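Local structure of translation initiation factor 4E (Ascaris suum, 3M94) at residues 21-26 with 65-70; 6-11 with 29-34; 37-42 with 99-104. The protein binds the 5' cap of messenger RNA, here the trimethylguanosine (m2,2,7G) form, and probably brings capped nematode messages to the translation machinery. All coordinates share one frame; numbering follows the deposited sequence.

Interaction 1 (21-26 with 65-70); sequences DWEDCL and KPMWED. With M7M (N,N,7-trimethylguanosine 5'-(trihydrogen diphosphate)), chain C.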
loop_
_atom_site.group_PDB
_atom_site.type_symbol
_atom_site.label_atom_id
_atom_site.label_comp_id
_atom_site.label_asym_id
_atom_site.label_seq_id
_atom_site.Cartn_x
_atom_site.Cartn_y
_atom_site.Cartn_z
ATOM N N ASP A 21 20.504 7.876 8.486
ATOM C CA ASP A 21 20.055 7.821 7.087
ATOM C C ASP A 21 18.706 7.100 6.910
ATOM O O ASP A 21 18.357 6.199 7.687
ATOM C CB ASP A 21 21.120 7.139 6.211
ATOM C CG ASP A 21 22.485 7.811 6.295
ATOM O OD1 ASP A 21 22.606 8.888 6.924
ATOM O OD2 ASP A 21 23.449 7.255 5.726
ATOM N N TRP A 22 17.963 7.496 5.877
ATOM C CA TRP A 22 16.630 6.945 5.622
ATOM C C TRP A 22 16.659 5.423 5.517
ATOM O O TRP A 22 15.888 4.728 6.189
ATOM C CB TRP A 22 16.011 7.548 4.353
ATOM C CG TRP A 22 14.613 7.039 4.088
ATOM C CD1 TRP A 22 13.445 7.596 4.520
ATOM C CD2 TRP A 22 14.246 5.858 3.356
ATOM N NE1 TRP A 22 12.371 6.843 4.095
ATOM C CE2 TRP A 22 12.833 5.773 3.380
ATOM C CE3 TRP A 22 14.971 4.869 2.677
ATOM C CZ2 TRP A 22 12.132 4.734 2.753
ATOM C CZ3 TRP A 22 14.275 3.833 2.058
ATOM C CH2 TRP A 22 12.866 3.778 2.099
ATOM N N GLU A 23 17.563 4.920 4.678
ATOM C CA GLU A 23 17.662 3.493 4.388
ATOM C C GLU A 23 18.018 2.638 5.615
ATOM O O GLU A 23 17.700 1.446 5.653
ATOM C CB GLU A 23 18.644 3.255 3.240
ATOM C CG GLU A 23 18.354 1.995 2.422
ATOM C CD GLU A 23 19.241 1.862 1.190
ATOM O OE1 GLU A 23 19.838 2.875 0.761
ATOM O OE2 GLU A 23 19.333 0.741 0.641
ATOM N N ASP A 24 18.641 3.258 6.616
ATOM C CA ASP A 24 18.993 2.586 7.874
ATOM C C ASP A 24 17.859 2.517 8.908
ATOM O O ASP A 24 17.997 1.852 9.926
ATOM C CB ASP A 24 20.239 3.230 8.499
ATOM C CG ASP A 24 21.521 2.866 7.761
ATOM O OD1 ASP A 24 22.504 3.641 7.836
ATOM O OD2 ASP A 24 21.543 1.798 7.106
ATOM N N CYS A 25 16.743 3.193 8.653
ATOM C CA CYS A 25 15.618 3.147 9.578
ATOM C C CYS A 25 14.613 2.101 9.150
ATOM O O CYS A 25 13.652 1.840 9.868
ATOM C CB CYS A 25 14.924 4.500 9.665
ATOM S SG CYS A 25 15.997 5.819 10.199
ATOM N N LEU A 26 14.849 1.520 7.975
ATOM C CA LEU A 26 13.948 0.574 7.344
ATOM C C LEU A 26 14.214 -0.816 7.906
ATOM O O LEU A 26 15.310 -1.340 7.736
ATOM C CB LEU A 26 14.219 0.556 5.834
ATOM C CG LEU A 26 13.138 0.718 4.755
ATOM C CD1 LEU A 26 13.600 0.005 3.485
ATOM C CD2 LEU A 26 11.746 0.241 5.181
ATOM N N LYS A 65 12.350 -4.654 -2.479
ATOM C CA LYS A 65 12.675 -3.671 -1.461
ATOM C C LYS A 65 11.762 -2.478 -1.663
ATOM O O LYS A 65 11.555 -2.041 -2.795
ATOM C CB LYS A 65 14.158 -3.271 -1.531
ATOM N N PRO A 66 11.176 -1.960 -0.577
ATOM C CA PRO A 66 10.213 -0.871 -0.742
ATOM C C PRO A 66 10.872 0.493 -0.991
ATOM O O PRO A 66 10.631 1.450 -0.240
ATOM C CB PRO A 66 9.409 -0.901 0.571
ATOM C CG PRO A 66 10.261 -1.603 1.547
ATOM C CD PRO A 66 11.225 -2.473 0.805
ATOM N N MET A 67 11.691 0.561 -2.049
ATOM C CA MET A 67 12.376 1.780 -2.461
ATOM C C MET A 67 12.173 2.065 -3.944
ATOM O O MET A 67 12.040 1.139 -4.748
ATOM C CB MET A 67 13.874 1.664 -2.199
ATOM C CG MET A 67 14.238 1.391 -0.756
ATOM S SD MET A 67 15.989 1.048 -0.569
ATOM C CE MET A 67 16.721 2.641 -0.970
ATOM N N TRP A 68 12.170 3.351 -4.297
ATOM C CA TRP A 68 12.103 3.785 -5.697
ATOM C C TRP A 68 13.166 3.111 -6.569
ATOM O O TRP A 68 12.903 2.770 -7.714
ATOM C CB TRP A 68 12.289 5.302 -5.797
ATOM C CG TRP A 68 11.426 6.119 -4.877
ATOM C CD1 TRP A 68 10.097 5.914 -4.574
ATOM C CD2 TRP A 68 11.822 7.299 -4.166
ATOM N NE1 TRP A 68 9.658 6.887 -3.703
ATOM C CE2 TRP A 68 10.690 7.753 -3.442
ATOM C CE3 TRP A 68 13.028 8.021 -4.070
ATOM C CZ2 TRP A 68 10.728 8.896 -2.624
ATOM C CZ3 TRP A 68 13.064 9.157 -3.258
ATOM C CH2 TRP A 68 11.919 9.579 -2.544
ATOM N N GLU A 69 14.357 2.916 -6.001
ATOM C CA GLU A 69 15.545 2.457 -6.733
ATOM C C GLU A 69 15.511 0.982 -7.135
ATOM O O GLU A 69 16.110 0.595 -8.144
ATOM C CB GLU A 69 16.801 2.730 -5.909
ATOM C CG GLU A 69 17.245 4.207 -5.893
ATOM C CD GLU A 69 16.401 5.106 -4.972
ATOM O OE1 GLU A 69 15.610 4.590 -4.140
ATOM O OE2 GLU A 69 16.550 6.346 -5.079
ATOM N N ASP A 70 14.825 0.166 -6.336
ATOM C CA ASP A 70 14.642 -1.251 -6.625
ATOM C C ASP A 70 14.184 -1.431 -8.075
ATOM O O ASP A 70 13.385 -0.638 -8.576
ATOM C CB ASP A 70 13.632 -1.825 -5.632
ATOM C CG ASP A 70 13.510 -3.324 -5.718
ATOM O OD1 ASP A 70 14.097 -4.022 -4.859
ATOM O OD2 ASP A 70 12.824 -3.802 -6.648
HETATM O OAX M7M C . 7.593 14.295 2.290
HETATM O OAY M7M C . 5.672 13.305 3.484
HETATM P PAZ M7M C . 7.065 12.992 3.066
HETATM O OBA M7M C . 8.067 12.613 4.102
HETATM O OBB M7M C . 13.132 5.077 -1.830
HETATM C CBC M7M C . 10.848 5.979 -0.588
HETATM O OBD M7M C . 7.026 11.816 1.977
HETATM N NBE M7M C . 15.073 6.087 -1.367
HETATM C CBF M7M C . 13.762 5.948 -1.212
HETATM C CBG M7M C . 13.157 6.820 -0.356
HETATM N NBH M7M C . 11.888 6.870 -0.059
HETATM C CBI M7M C . 11.741 7.859 0.805
HETATM O OBJ M7M C . 7.168 9.795 3.434
HETATM P PBK M7M C . 7.679 10.366 2.185
HETATM O OBL M7M C . 7.582 9.642 0.895
HETATM C CBM M7M C . 15.726 7.036 -0.699
HETATM N NBN M7M C . 15.137 7.890 0.140
HETATM C CBO M7M C . 13.825 7.783 0.319
HETATM N NBP M7M C . 12.924 8.407 1.038
HETATM C CBQ M7M C . 13.177 9.532 1.935
HETATM O OBR M7M C . 11.987 9.960 2.568
HETATM C CBS M7M C . 11.474 11.149 1.992
HETATM C CBT M7M C . 10.097 10.883 1.428
HETATM O OBU M7M C . 9.181 10.764 2.487
HETATM N NBV M7M C . 17.027 7.103 -0.915
HETATM C CBW M7M C . 17.813 8.097 -0.235
HETATM C CBX M7M C . 13.636 10.665 1.072
HETATM C CBY M7M C . 12.366 11.429 0.817
HETATM C CBZ M7M C . 17.630 6.171 -1.836
HETATM O OCA M7M C . 14.549 11.414 1.853
HETATM O OCB M7M C . 12.584 12.825 0.706
#
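W22 and M67 meet beside the cap-binding slot of the eIF4E fold, where two loops clasp the trimethylguanine base of the bound m2,2,7G cap. The tight part is built from flat groups. W22 lays one indole face against the base, with NE1 and CE2 each 3.5 Å from NBP of the cap, the ring nitrogen that carries the sugar; W68 covers the other side, its CE2 lying 3.4 Å from the ring methyl CBC of the cap. The base is thus sandwiched between two tryptophans, the hallmark of cap recognition in this family. W22 itself is propped at its edge: M67 CG lies 3.7 Å from W22 CZ3, near the indole plane, and P66 O approaches W22 CH2 at 4.0 Å. Having CG anti to the backbone N (chi1 -178°) carries the W22 indole across to the other loop. Behind it, P66 is buried against W12, Y58 and F60 of the sheet.

Away from the rings the contact narrows to single side chains. L26 CD1 stays 4.2 Å from P66 CG, and at the solvent side the extended chain of E23 crosses M67 at about a right angle. There the M67 chain bends at its last torsion (chi3 67°), bringing its methyl CE to 3.4 Å from E23 CD, a close approach without a hydrogen bond between the loops. The base is also read along its edge: E69 OE1 lies 3.2 Å from NBE of the cap, and W68 N donates to OBB of the cap, 3.2 Å away with an angle of 155° at the hydrogen.

Interaction 2 (6-11 with 29-34); sequences QCHWAL and VAVFDT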
loop_
_atom_site.group_PDB
_atom_site.type_symbol
_atom_site.label_atom_id
_atom_site.label_comp_id
_atom_site.label_asym_id
_atom_site.label_seq_id
_atom_site.Cartn_x
_atom_site.Cartn_y
_atom_site.Cartn_z
ATOM N N GLN A 6 -1.290 -16.439 -2.560
ATOM C CA GLN A 6 -0.711 -16.643 -3.877
ATOM C C GLN A 6 0.798 -16.408 -3.872
ATOM O O GLN A 6 1.534 -17.103 -4.564
ATOM C CB GLN A 6 -1.397 -15.754 -4.914
ATOM C CG GLN A 6 -0.891 -15.969 -6.331
ATOM C CD GLN A 6 -1.693 -15.202 -7.347
ATOM O OE1 GLN A 6 -2.922 -15.244 -7.353
ATOM N NE2 GLN A 6 -1.001 -14.507 -8.227
ATOM N N CYS A 7 1.265 -15.422 -3.106
ATOM C CA CYS A 7 2.701 -15.235 -2.964
ATOM C C CYS A 7 3.117 -14.820 -1.557
ATOM O O CYS A 7 2.281 -14.639 -0.682
ATOM C CB CYS A 7 3.230 -14.258 -4.014
ATOM S SG CYS A 7 2.553 -12.599 -3.844
ATOM N N HIS A 8 4.421 -14.714 -1.350
ATOM C CA HIS A 8 4.984 -14.281 -0.080
ATOM C C HIS A 8 4.982 -12.755 -0.050
ATOM O O HIS A 8 5.310 -12.100 -1.050
ATOM C CB HIS A 8 6.428 -14.751 0.043
ATOM C CG HIS A 8 6.586 -16.219 0.256
ATOM N ND1 HIS A 8 6.165 -17.157 -0.664
ATOM C CD2 HIS A 8 7.152 -16.913 1.272
ATOM C CE1 HIS A 8 6.462 -18.366 -0.221
ATOM N NE2 HIS A 8 7.049 -18.246 0.956
ATOM N N TRP A 9 4.631 -12.210 1.108
ATOM C CA TRP A 9 4.607 -10.776 1.339
ATOM C C TRP A 9 5.479 -10.455 2.545
ATOM O O TRP A 9 5.453 -11.182 3.543
ATOM C CB TRP A 9 3.173 -10.301 1.615
ATOM C CG TRP A 9 2.249 -10.485 0.445
ATOM C CD1 TRP A 9 1.490 -11.599 0.169
ATOM C CD2 TRP A 9 2.006 -9.552 -0.618
ATOM N NE1 TRP A 9 0.770 -11.396 -0.994
ATOM C CE2 TRP A 9 1.073 -10.155 -1.497
ATOM C CE3 TRP A 9 2.466 -8.250 -0.899
ATOM C CZ2 TRP A 9 0.599 -9.509 -2.654
ATOM C CZ3 TRP A 9 1.989 -7.600 -2.045
ATOM C CH2 TRP A 9 1.069 -8.242 -2.916
ATOM N N ALA A 10 6.217 -9.353 2.472
ATOM C CA ALA A 10 7.008 -8.892 3.624
ATOM C C ALA A 10 6.466 -7.569 4.169
ATOM O O ALA A 10 6.157 -6.643 3.410
ATOM C CB ALA A 10 8.461 -8.761 3.274
ATOM N N LEU A 11 6.341 -7.516 5.500
ATOM C CA LEU A 11 5.973 -6.300 6.198
ATOM C C LEU A 11 7.251 -5.580 6.631
ATOM O O LEU A 11 8.149 -6.199 7.192
ATOM C CB LEU A 11 5.094 -6.619 7.416
ATOM C CG LEU A 11 4.674 -5.441 8.302
ATOM C CD1 LEU A 11 3.634 -4.562 7.611
ATOM C CD2 LEU A 11 4.099 -5.994 9.586
ATOM N N VAL A 29 9.949 -6.571 9.038
ATOM C CA VAL A 29 9.401 -7.100 10.282
ATOM C C VAL A 29 9.230 -8.614 10.225
ATOM O O VAL A 29 9.691 -9.323 11.123
ATOM C CB VAL A 29 8.074 -6.402 10.682
ATOM C CG1 VAL A 29 7.374 -7.173 11.799
ATOM C CG2 VAL A 29 8.362 -4.958 11.146
ATOM N N ALA A 30 8.551 -9.080 9.176
ATOM C CA ALA A 30 8.318 -10.504 8.948
ATOM C C ALA A 30 7.938 -10.728 7.484
ATOM O O ALA A 30 7.608 -9.777 6.772
ATOM C CB ALA A 30 7.212 -10.997 9.857
ATOM N N VAL A 31 8.006 -11.992 7.062
ATOM C CA VAL A 31 7.560 -12.471 5.759
ATOM C C VAL A 31 6.496 -13.530 6.054
ATOM O O VAL A 31 6.661 -14.335 6.966
ATOM C CB VAL A 31 8.722 -13.155 4.968
ATOM C CG1 VAL A 31 8.260 -13.617 3.563
ATOM C CG2 VAL A 31 9.931 -12.234 4.843
ATOM N N PHE A 32 5.398 -13.522 5.306
ATOM C CA PHE A 32 4.347 -14.501 5.513
ATOM C C PHE A 32 3.762 -14.938 4.168
ATOM O O PHE A 32 3.875 -14.218 3.168
ATOM C CB PHE A 32 3.256 -13.925 6.433
ATOM C CG PHE A 32 2.595 -12.679 5.896
ATOM C CD1 PHE A 32 1.497 -12.757 5.049
ATOM C CD2 PHE A 32 3.093 -11.422 6.201
ATOM C CE1 PHE A 32 0.899 -11.610 4.548
ATOM C CE2 PHE A 32 2.489 -10.266 5.697
ATOM C CZ PHE A 32 1.397 -10.363 4.879
ATOM N N ASP A 33 3.136 -16.114 4.142
ATOM C CA ASP A 33 2.473 -16.560 2.929
ATOM C C ASP A 33 1.164 -17.316 3.190
ATOM O O ASP A 33 0.707 -18.056 2.345
ATOM C CB ASP A 33 3.441 -17.361 2.045
ATOM C CG ASP A 33 3.840 -18.704 2.658
ATOM O OD1 ASP A 33 3.441 -19.029 3.795
ATOM O OD2 ASP A 33 4.565 -19.447 1.977
ATOM N N THR A 34 0.579 -17.122 4.369
ATOM C CA THR A 34 -0.742 -17.661 4.669
ATOM C C THR A 34 -1.602 -16.557 5.253
ATOM O O THR A 34 -1.082 -15.583 5.755
ATOM C CB THR A 34 -0.716 -18.881 5.646
ATOM O OG1 THR A 34 -0.356 -18.447 6.969
ATOM C CG2 THR A 34 0.248 -20.000 5.151
#
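The first beta hairpin of the fold, strand 4-14 paired with strand 26-34, forms one border of the sheet, and residues 6-11 and 29-34 make its paired stretch, with a classic beta bulge at one end. W9 and F32 form one hydrogen-bonded pair, L11 and A30 the next: W9 N donates to F32 O at 3.0 Å, and F32 N returns a bond to W9 O at 2.9 Å. Between these pairs A10 and V31 are a non-hydrogen-bonded pair whose side chains share one face of the sheet, with A10 CB 4.1 Å from V31 CG2. At the bulge V29 and A30 both face L11: L11 N donates to A30 O, while V29 N binds L11 O at 2.6 Å, tilted 18° out of the carbonyl plane.

On the other face, that of W9, L11, A30 and F32, the aromatic rings are nearly parallel but slid apart, so they scarcely overlap. F32 CG stands between its backbone N and carbonyl carbon (chi1 60°), which swings the phenyl ring under the neighbouring strand; W9 CB sits over that ring's face, 3.7 Å from F32 CZ, in a CH-pi contact. L59 and helix 35-42 pack against the same side.

H8 and D33 lie side by side at the end of the pairing. D33 CB is centred over the imidazole face, 3.7 Å from the H8 ring centroid. D33 OD2 comes within 2.9 Å of H8 NE2, but the angle is too poor for a hydrogen bond, because the carboxylate oxygen stands above the ring. The result is a CH-pi contact with a carboxylate oxygen close above the ring; the carboxylate would be expected to favour a protonated imidazole.

Interaction 3 (37-42 with 99-104); sequences DFWSLY and LLMAII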
loop_
_atom_site.group_PDB
_atom_site.type_symbol
_atom_site.label_atom_id
_atom_site.label_comp_id
_atom_site.label_asym_id
_atom_site.label_seq_id
_atom_site.Cartn_x
_atom_site.Cartn_y
_atom_site.Cartn_z
ATOM N N ASP A 37 -1.025 -16.382 9.189
ATOM C CA ASP A 37 0.182 -15.694 9.609
ATOM C C ASP A 37 0.039 -14.175 9.389
ATOM O O ASP A 37 0.523 -13.389 10.210
ATOM C CB ASP A 37 1.409 -16.261 8.888
ATOM C CG ASP A 37 1.675 -17.729 9.244
ATOM O OD1 ASP A 37 1.525 -18.095 10.435
ATOM O OD2 ASP A 37 2.008 -18.525 8.328
ATOM N N PHE A 38 -0.609 -13.764 8.285
ATOM C CA PHE A 38 -0.960 -12.350 8.090
ATOM C C PHE A 38 -1.671 -11.766 9.314
ATOM O O PHE A 38 -1.268 -10.711 9.830
ATOM C CB PHE A 38 -1.825 -12.092 6.832
ATOM C CG PHE A 38 -2.477 -10.727 6.843
ATOM C CD1 PHE A 38 -1.711 -9.572 6.641
ATOM C CD2 PHE A 38 -3.830 -10.589 7.124
ATOM C CE1 PHE A 38 -2.307 -8.291 6.706
ATOM C CE2 PHE A 38 -4.429 -9.320 7.185
ATOM C CZ PHE A 38 -3.658 -8.172 6.982
ATOM N N TRP A 39 -2.720 -12.447 9.771
ATOM C CA TRP A 39 -3.472 -11.970 10.934
ATOM C C TRP A 39 -2.673 -11.945 12.252
ATOM O O TRP A 39 -2.808 -10.993 13.026
ATOM C CB TRP A 39 -4.789 -12.733 11.100
ATOM C CG TRP A 39 -5.834 -12.360 10.078
ATOM C CD1 TRP A 39 -6.470 -13.208 9.212
ATOM C CD2 TRP A 39 -6.367 -11.045 9.815
ATOM N NE1 TRP A 39 -7.348 -12.510 8.426
ATOM C CE2 TRP A 39 -7.313 -11.184 8.775
ATOM C CE3 TRP A 39 -6.135 -9.771 10.357
ATOM C CZ2 TRP A 39 -8.035 -10.094 8.264
ATOM C CZ3 TRP A 39 -6.846 -8.684 9.840
ATOM C CH2 TRP A 39 -7.783 -8.856 8.811
ATOM N N SER A 40 -1.838 -12.965 12.498
ATOM C CA SER A 40 -0.980 -12.998 13.692
ATOM C C SER A 40 -0.045 -11.810 13.740
ATOM O O SER A 40 0.286 -11.318 14.825
ATOM C CB SER A 40 -0.110 -14.257 13.753
ATOM O OG SER A 40 -0.917 -15.409 13.711
ATOM N N LEU A 41 0.412 -11.377 12.569
ATOM C CA LEU A 41 1.202 -10.166 12.465
ATOM C C LEU A 41 0.338 -8.956 12.730
ATOM O O LEU A 41 0.606 -8.156 13.624
ATOM C CB LEU A 41 1.768 -10.033 11.059
ATOM C CG LEU A 41 3.146 -10.576 10.775
ATOM C CD1 LEU A 41 3.571 -10.061 9.394
ATOM C CD2 LEU A 41 4.100 -10.094 11.875
ATOM N N TYR A 42 -0.709 -8.819 11.932
ATOM C CA TYR A 42 -1.518 -7.626 11.997
ATOM C C TYR A 42 -2.127 -7.379 13.376
ATOM O O TYR A 42 -2.160 -6.239 13.836
ATOM C CB TYR A 42 -2.573 -7.603 10.882
ATOM C CG TYR A 42 -3.253 -6.259 10.815
ATOM C CD1 TYR A 42 -2.720 -5.218 10.045
ATOM C CD2 TYR A 42 -4.403 -6.013 11.562
ATOM C CE1 TYR A 42 -3.352 -3.958 10.005
ATOM C CE2 TYR A 42 -5.039 -4.777 11.524
ATOM C CZ TYR A 42 -4.509 -3.759 10.750
ATOM O OH TYR A 42 -5.154 -2.544 10.729
ATOM N N LEU A 99 -6.669 -2.046 2.124
ATOM C CA LEU A 99 -5.675 -2.181 1.059
ATOM C C LEU A 99 -4.842 -3.460 1.207
ATOM O O LEU A 99 -4.591 -4.146 0.220
ATOM C CB LEU A 99 -4.781 -0.938 0.967
ATOM C CG LEU A 99 -3.741 -0.912 -0.149
ATOM C CD1 LEU A 99 -4.369 -1.213 -1.516
ATOM C CD2 LEU A 99 -3.055 0.457 -0.169
ATOM N N LEU A 100 -4.437 -3.791 2.432
ATOM C CA LEU A 100 -3.684 -5.016 2.673
ATOM C C LEU A 100 -4.503 -6.263 2.289
ATOM O O LEU A 100 -3.987 -7.174 1.634
ATOM C CB LEU A 100 -3.248 -5.115 4.142
ATOM C CG LEU A 100 -2.272 -4.047 4.673
ATOM C CD1 LEU A 100 -1.805 -4.408 6.046
ATOM C CD2 LEU A 100 -1.061 -3.776 3.753
ATOM N N MET A 101 -5.760 -6.309 2.708
ATOM C CA MET A 101 -6.627 -7.447 2.368
ATOM C C MET A 101 -6.844 -7.568 0.853
ATOM O O MET A 101 -6.843 -8.680 0.313
ATOM C CB MET A 101 -7.961 -7.342 3.090
ATOM C CG MET A 101 -7.822 -7.587 4.583
ATOM S SD MET A 101 -9.399 -7.781 5.399
ATOM C CE MET A 101 -10.107 -6.143 5.197
ATOM N N ALA A 102 -7.014 -6.422 0.189
ATOM C CA ALA A 102 -7.213 -6.395 -1.269
ATOM C C ALA A 102 -5.972 -6.935 -1.974
ATOM O O ALA A 102 -6.099 -7.749 -2.859
ATOM C CB ALA A 102 -7.565 -4.993 -1.761
ATOM N N ILE A 103 -4.777 -6.539 -1.536
ATOM C CA ILE A 103 -3.571 -7.068 -2.166
ATOM C C ILE A 103 -3.236 -8.537 -1.882
ATOM O O ILE A 103 -3.026 -9.287 -2.832
ATOM C CB ILE A 103 -2.316 -6.147 -2.064
ATOM C CG1 ILE A 103 -1.672 -6.181 -0.678
ATOM C CG2 ILE A 103 -2.655 -4.718 -2.561
ATOM C CD1 ILE A 103 -0.433 -5.228 -0.542
ATOM N N ILE A 104 -3.181 -8.951 -0.608
ATOM C CA ILE A 104 -2.882 -10.350 -0.300
ATOM C C ILE A 104 -3.957 -11.323 -0.823
ATOM O O ILE A 104 -3.666 -12.471 -1.133
ATOM C CB ILE A 104 -2.612 -10.579 1.195
ATOM C CG1 ILE A 104 -3.911 -10.494 2.025
ATOM C CG2 ILE A 104 -1.507 -9.589 1.703
ATOM C CD1 ILE A 104 -3.681 -10.826 3.499
#
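F38 is the bump that bridges helices 35-42 and 88-104, which run nearly antiparallel (160° between the short segments) with axes 12.6 Å apart, a gap spanned by bulky side chains. Its phenyl ring projects toward I104 and L100, which lie one turn apart on the facing helix, and its side chain crosses both at about a right angle. The methyl CD1 of I104 presses on one ring face, 3.6 Å from F38 CG, in a CH-pi contact; I104 CG1 takes the crowded position between backbone N and carbonyl carbon (chi1 73°), directing that methyl at the ring. Y42 CB lies over the opposite face. L100 CD1 fits at the ring edge, 4.0 Å from F38 CE1, and also touches Y42 CD1 at 4.2 Å, so this one methyl fills the notch between the two aromatic side chains.

Alongside, the thioether of M101 abuts the edge of the W39 indole: M101 SD is 3.9 Å from W39 CH2, a Met-aromatic contact with the sulfur near the ring plane. W39 in turn lays its indole face against F38 CE2. L97 packs on F38, W39 and Y42, and L59 of the sheet on L100 and I104.

W39 NE1 donates a hydrogen bond to the backbone of a bound peptide, which also packs on Y42, M101 and I104; the arrangement is consistent with the dorsal surface on which eIF4E proteins receive their partners, formed here partly by these two helices.

How the interactions relate
Along the chain the segments come as 6-11, 21-26, 29-34, 37-42, 65-70 and 99-104, so interaction 1 alternates with both others, while interaction 2 closes before interaction 3 opens. Interactions 2 and 3 are neighbours, with centres 9 Å apart: strand 26-34 leads directly into helix 35-42, and F32 packs on F38 and L41, with W9 reaching the backbone of I103. Interaction 1 stands apart, its centre about 18 Å from that of interaction 2 and 22 Å from that of interaction 3. Residues 21-26 lie at the end of the connection between the two hairpin strands of interaction 2, so one hairpin runs from the cap slot to the helical layer beside the bound peptide.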